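Local coordinates for protein short chain dehydrogenase (A0QTM2 homolog) (Mycobacterium thermoresistibile, PDB 3SC4) that is a short-chain dehydrogenase with a Rossmann-type fold that probably catalyses NAD(P)-dependent oxidation or reduction of a substrate not assigned here, at residues D143-L148 / A187-N192; G92-C97 / P137-R142. One frame throughout, in Å; residues are numbered along the deposited sequence.

Contact 1 of 2, residues D143-L148 / A187-N192; sequences DNPHIL and AGIASN
H146 and A190 face each other across two neighbouring parallel strands, and the methyl of A190 lies over one face of the imidazole. Its CB is 3.5 Å from the ring centroid and 21° off the ring normal, a CH-pi contact displaced toward the rim on the ND1-CE1 side. At the edge of the same ring a water lies in the ring plane, 2.6 Å from H146 ND1. This water also donates to the carbonyl of I147 and accepts from N192 ND2, so it joins the histidine to the asparagine amide, whose plane is turned 33° from the ring. The other ring nitrogen, NE2, is hydrogen-bonded to K234 O, while N192 ND2 has a further partner in Y238 O and N192 OD1 accepts from N241 N.

On the reverse face of the sheet, I147 meets I189 and S191. With CG1 beside its backbone N (chi1 -54°), I147 reaches back along the strand and sets CG1 3.8 Å from I189 CG2. P145 crosses I189 at about a right angle, its CG against I189 CG1. S191 OG is hydrogen-bonded to A177 O in helix 164-183 and receives a hydrogen bond from a second water, 2.7 Å away.

The backbones are laced by I147 N to A190 O (2.7 Å, nearly straight), A190 N to P145 O and N192 N to I147 O (3.0 Å each). Held at both ring nitrogens, the imidazole is probably restrained in its rotation, and the polar groups buried against the sheet are provided with partners.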
loop_
_atom_site.group_PDB
_atom_site.type_symbol
_atom_site.label_atom_id
_atom_site.label_comp_id
_atom_site.label_asym_id
_atom_site.label_seq_id
_atom_site.Cartn_x
_atom_site.Cartn_y
_atom_site.Cartn_z
ATOM N N ASP B 143 16.698 22.117 12.670
ATOM C CA ASP B 143 16.694 23.321 11.844
ATOM C C ASP B 143 15.858 23.148 10.585
ATOM O O ASP B 143 15.040 24.017 10.251
ATOM C CB ASP B 143 18.124 23.794 11.487
ATOM C CG ASP B 143 18.807 24.554 12.644
ATOM O OD1 ASP B 143 20.033 24.762 12.570
ATOM O OD2 ASP B 143 18.132 24.933 13.637
ATOM N N ASN B 144 16.026 22.024 9.912
ATOM C CA ASN B 144 15.408 21.832 8.620
ATOM C C ASN B 144 15.184 20.327 8.301
ATOM O O ASN B 144 15.697 19.811 7.337
ATOM C CB ASN B 144 16.335 22.506 7.599
ATOM C CG ASN B 144 15.775 22.490 6.206
ATOM O OD1 ASN B 144 14.606 22.851 5.999
ATOM N ND2 ASN B 144 16.601 22.063 5.227
ATOM N N PRO B 145 14.395 19.630 9.122
ATOM C CA PRO B 145 14.326 18.161 9.053
ATOM C C PRO B 145 13.603 17.593 7.829
ATOM O O PRO B 145 12.564 18.121 7.428
ATOM C CB PRO B 145 13.560 17.788 10.324
ATOM C CG PRO B 145 12.768 19.027 10.648
ATOM C CD PRO B 145 13.601 20.169 10.233
ATOM N N HIS B 146 14.141 16.503 7.280
ATOM C CA HIS B 146 13.634 15.904 6.056
ATOM C C HIS B 146 13.500 14.411 6.175
ATOM O O HIS B 146 14.451 13.739 6.560
ATOM C CB HIS B 146 14.609 16.160 4.895
ATOM C CG HIS B 146 14.284 17.376 4.103
ATOM N ND1 HIS B 146 13.512 17.329 2.964
ATOM C CD2 HIS B 146 14.590 18.680 4.308
ATOM C CE1 HIS B 146 13.373 18.552 2.485
ATOM N NE2 HIS B 146 14.016 19.391 3.281
ATOM N N ILE B 147 12.339 13.883 5.802
ATOM C CA ILE B 147 12.243 12.467 5.512
ATOM C C ILE B 147 12.227 12.303 4.001
ATOM O O ILE B 147 11.490 12.988 3.323
ATOM C CB ILE B 147 11.001 11.842 6.088
ATOM C CG1 ILE B 147 10.918 12.146 7.596
ATOM C CG2 ILE B 147 11.045 10.352 5.786
ATOM C CD1 ILE B 147 9.639 11.640 8.327
ATOM N N LEU B 148 13.030 11.388 3.480
ATOM C CA LEU B 148 13.107 11.171 2.037
ATOM C C LEU B 148 13.028 9.686 1.775
ATOM O O LEU B 148 13.808 8.903 2.349
ATOM C CB LEU B 148 14.421 11.710 1.484
ATOM C CG LEU B 148 14.538 11.742 -0.035
ATOM C CD1 LEU B 148 13.593 12.746 -0.639
ATOM C CD2 LEU B 148 15.974 12.092 -0.419
ATOM N N ALA B 187 4.355 20.196 12.434
ATOM C CA ALA B 187 5.638 20.015 13.121
ATOM C C ALA B 187 6.817 20.500 12.250
ATOM O O ALA B 187 7.924 20.658 12.733
ATOM C CB ALA B 187 5.828 18.555 13.542
ATOM N N GLY B 188 6.580 20.720 10.960
ATOM C CA GLY B 188 7.638 21.207 10.056
ATOM C C GLY B 188 8.688 20.183 9.626
ATOM O O GLY B 188 9.833 20.541 9.379
ATOM N N ILE B 189 8.312 18.910 9.518
ATOM C CA ILE B 189 9.208 17.902 8.947
ATOM C C ILE B 189 8.805 17.639 7.502
ATOM O O ILE B 189 7.670 17.251 7.240
ATOM C CB ILE B 189 9.166 16.568 9.710
ATOM C CG1 ILE B 189 9.565 16.763 11.181
ATOM C CG2 ILE B 189 10.108 15.552 9.046
ATOM C CD1 ILE B 189 8.997 15.681 12.075
ATOM N N ALA B 190 9.735 17.855 6.575
ATOM C CA ALA B 190 9.506 17.568 5.169
ATOM C C ALA B 190 9.431 16.071 5.011
ATOM O O ALA B 190 10.137 15.366 5.715
ATOM C CB ALA B 190 10.619 18.125 4.308
ATOM N N SER B 191 8.556 15.598 4.118
ATOM C CA SER B 191 8.568 14.210 3.659
ATOM C C SER B 191 8.283 14.170 2.173
ATOM O O SER B 191 7.208 14.573 1.722
ATOM C CB SER B 191 7.522 13.363 4.398
ATOM O OG SER B 191 7.622 11.986 4.043
ATOM N N ASN B 192 9.243 13.666 1.416
ATOM C CA ASN B 192 9.147 13.612 -0.041
ATOM C C ASN B 192 9.551 12.226 -0.540
ATOM O O ASN B 192 10.180 11.453 0.180
ATOM C CB ASN B 192 10.068 14.670 -0.690
ATOM C CG ASN B 192 9.647 16.097 -0.374
ATOM O OD1 ASN B 192 8.632 16.580 -0.881
ATOM N ND2 ASN B 192 10.424 16.774 0.466
HETATM O O HOH W 1 12.540 15.245 1.681
HETATM O O HOH W 2 9.501 10.519 2.754
#

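Contact 2 of 2, residues G92-C97 / P137-R142; sequences GGIDIC and PHMKGR
The backbones of G92-C97 and P137-R142 are joined by a nearly straight hydrogen bond from I94 N to H138 O (3.0 Å, 170°), its donor standing above the carbonyl plane, while a type I turn from M139 to R142 is closed by R142 N to M139 O. That turn brings R142 back against D95. Bends at chi2 and chi3 fold the arginine so that it grips the carboxylate side-on: NH1 meets D95 OD2 at 2.8 Å on the syn side but somewhat tilted from the carboxylate plane, while OD2 lies in the guanidinium plane, and NE reaches D95 OD1 at 2.9 Å from above the carboxylate. The two planes are 46° apart, and G93 lies over one guanidinium face. D95 OD2 also accepts from T11 N, which ties the salt bridge to the strand on its other flank.

M139 crosses I94 at a slant, with CG 3.9 Å from I94 CG2, then bends at chi3 (80°) to bring CE 4.1 Å from C97 CB. V131 and C135 of helix 114-135 also pack on C97. The arrangement belongs to a Rossmann-type beta-alpha-beta unit: the loop leaving helix 114-135 is fastened to the N-terminal approach of strand 96-99 before the chain enters strand 146-149.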
loop_
_atom_site.group_PDB
_atom_site.type_symbol
_atom_site.label_atom_id
_atom_site.label_comp_id
_atom_site.label_asym_id
_atom_site.label_seq_id
_atom_site.Cartn_x
_atom_site.Cartn_y
_atom_site.Cartn_z
ATOM N N GLY B 92 22.909 12.785 18.997
ATOM C CA GLY B 92 22.134 13.806 19.693
ATOM C C GLY B 92 20.847 14.266 19.032
ATOM O O GLY B 92 20.188 15.170 19.574
ATOM N N GLY B 93 20.447 13.659 17.908
ATOM C CA GLY B 93 19.262 14.149 17.195
ATOM C C GLY B 93 19.304 13.792 15.722
ATOM O O GLY B 93 20.379 13.479 15.191
ATOM N N ILE B 94 18.149 13.811 15.058
ATOM C CA ILE B 94 18.084 13.339 13.692
ATOM C C ILE B 94 17.543 14.417 12.765
ATOM O O ILE B 94 16.427 14.892 12.919
ATOM C CB ILE B 94 17.263 12.036 13.573
ATOM C CG1 ILE B 94 17.967 10.918 14.349
ATOM C CG2 ILE B 94 17.073 11.618 12.072
ATOM C CD1 ILE B 94 17.143 9.670 14.524
ATOM N N ASP B 95 18.352 14.781 11.789
ATOM C CA ASP B 95 17.981 15.791 10.819
ATOM C C ASP B 95 17.347 15.196 9.582
ATOM O O ASP B 95 16.446 15.802 9.012
ATOM C CB ASP B 95 19.229 16.566 10.407
ATOM C CG ASP B 95 19.742 17.446 11.517
ATOM O OD1 ASP B 95 18.999 18.389 11.874
ATOM O OD2 ASP B 95 20.864 17.188 12.036
ATOM N N ILE B 96 17.863 14.033 9.165
ATOM C CA ILE B 96 17.514 13.412 7.919
ATOM C C ILE B 96 17.226 11.909 8.125
ATOM O O ILE B 96 18.004 11.191 8.752
ATOM C CB ILE B 96 18.652 13.575 6.910
ATOM C CG1 ILE B 96 18.975 15.052 6.731
ATOM C CG2 ILE B 96 18.286 12.910 5.535
ATOM C CD1 ILE B 96 20.276 15.274 6.033
ATOM N N CYS B 97 16.071 11.470 7.630
ATOM C CA CYS B 97 15.697 10.075 7.609
ATOM C C CYS B 97 15.523 9.673 6.152
ATOM O O CYS B 97 14.670 10.228 5.463
ATOM C CB CYS B 97 14.381 9.893 8.343
ATOM S SG CYS B 97 13.759 8.194 8.287
ATOM N N PRO B 137 10.099 11.734 16.416
ATOM C CA PRO B 137 10.277 12.518 17.648
ATOM C C PRO B 137 11.655 13.194 17.785
ATOM O O PRO B 137 11.782 14.270 18.391
ATOM C CB PRO B 137 10.075 11.487 18.781
ATOM C CG PRO B 137 9.527 10.236 18.130
ATOM C CD PRO B 137 9.973 10.292 16.686
ATOM N N HIS B 138 12.674 12.569 17.211
ATOM C CA HIS B 138 14.025 13.075 17.340
ATOM C C HIS B 138 14.346 14.097 16.246
ATOM O O HIS B 138 15.452 14.629 16.218
ATOM C CB HIS B 138 15.007 11.918 17.333
ATOM C CG HIS B 138 14.703 10.886 18.371
ATOM N ND1 HIS B 138 14.949 11.089 19.714
ATOM C CD2 HIS B 138 14.145 9.655 18.269
ATOM C CE1 HIS B 138 14.565 10.021 20.391
ATOM N NE2 HIS B 138 14.080 9.133 19.538
ATOM N N MET B 139 13.366 14.401 15.389
ATOM C CA MET B 139 13.547 15.356 14.310
ATOM C C MET B 139 12.814 16.668 14.546
ATOM O O MET B 139 13.152 17.674 13.952
ATOM C CB MET B 139 13.060 14.749 12.979
ATOM C CG MET B 139 13.675 13.405 12.606
ATOM S SD MET B 139 12.962 12.747 11.086
ATOM C CE MET B 139 13.852 13.653 9.810
ATOM N N LYS B 140 11.804 16.653 15.397
ATOM C CA LYS B 140 10.983 17.833 15.667
ATOM C C LYS B 140 11.752 19.113 16.039
ATOM O O LYS B 140 11.406 20.223 15.600
ATOM C CB LYS B 140 9.954 17.506 16.760
ATOM C CG LYS B 140 8.775 16.717 16.214
ATOM C CD LYS B 140 7.670 16.539 17.229
ATOM C CE LYS B 140 6.502 15.748 16.644
ATOM N NZ LYS B 140 5.614 15.203 17.717
ATOM N N GLY B 141 12.790 18.997 16.845
ATOM C CA GLY B 141 13.482 20.239 17.241
ATOM C C GLY B 141 14.311 20.940 16.154
ATOM O O GLY B 141 14.723 22.084 16.325
ATOM N N ARG B 142 14.568 20.258 15.037
ATOM C CA ARG B 142 15.783 20.540 14.265
ATOM C C ARG B 142 15.595 21.687 13.289
ATOM O O ARG B 142 14.467 22.152 13.094
ATOM C CB ARG B 142 16.247 19.281 13.534
ATOM C CG ARG B 142 16.224 17.991 14.398
ATOM C CD ARG B 142 17.319 17.961 15.416
ATOM N NE ARG B 142 18.612 17.862 14.747
ATOM C CZ ARG B 142 19.775 18.019 15.371
ATOM N NH1 ARG B 142 20.904 17.927 14.690
ATOM N NH2 ARG B 142 19.809 18.274 16.685
#

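Overall arrangement
The two contacts follow one another in the chain, their centres about 9 Å apart, and strand 146-149 links them. In contact 1 it pairs with strand 190-195; its other edge meets D95 and C97, at the entry of strand 96-99, through H146 N to D95 O (3.0 Å) and L148 N to C97 O (2.8 Å), both probable hydrogen bonds. The end of M139 packs against this junction, its CE 3.3 Å from H146 O. Together they include the N-terminal parts of three adjacent strands in the seven-stranded parallel sheet. In Rossmann folds the cofactor binds at the C-terminal strand ends, so both contacts probably lie at the end remote from that site.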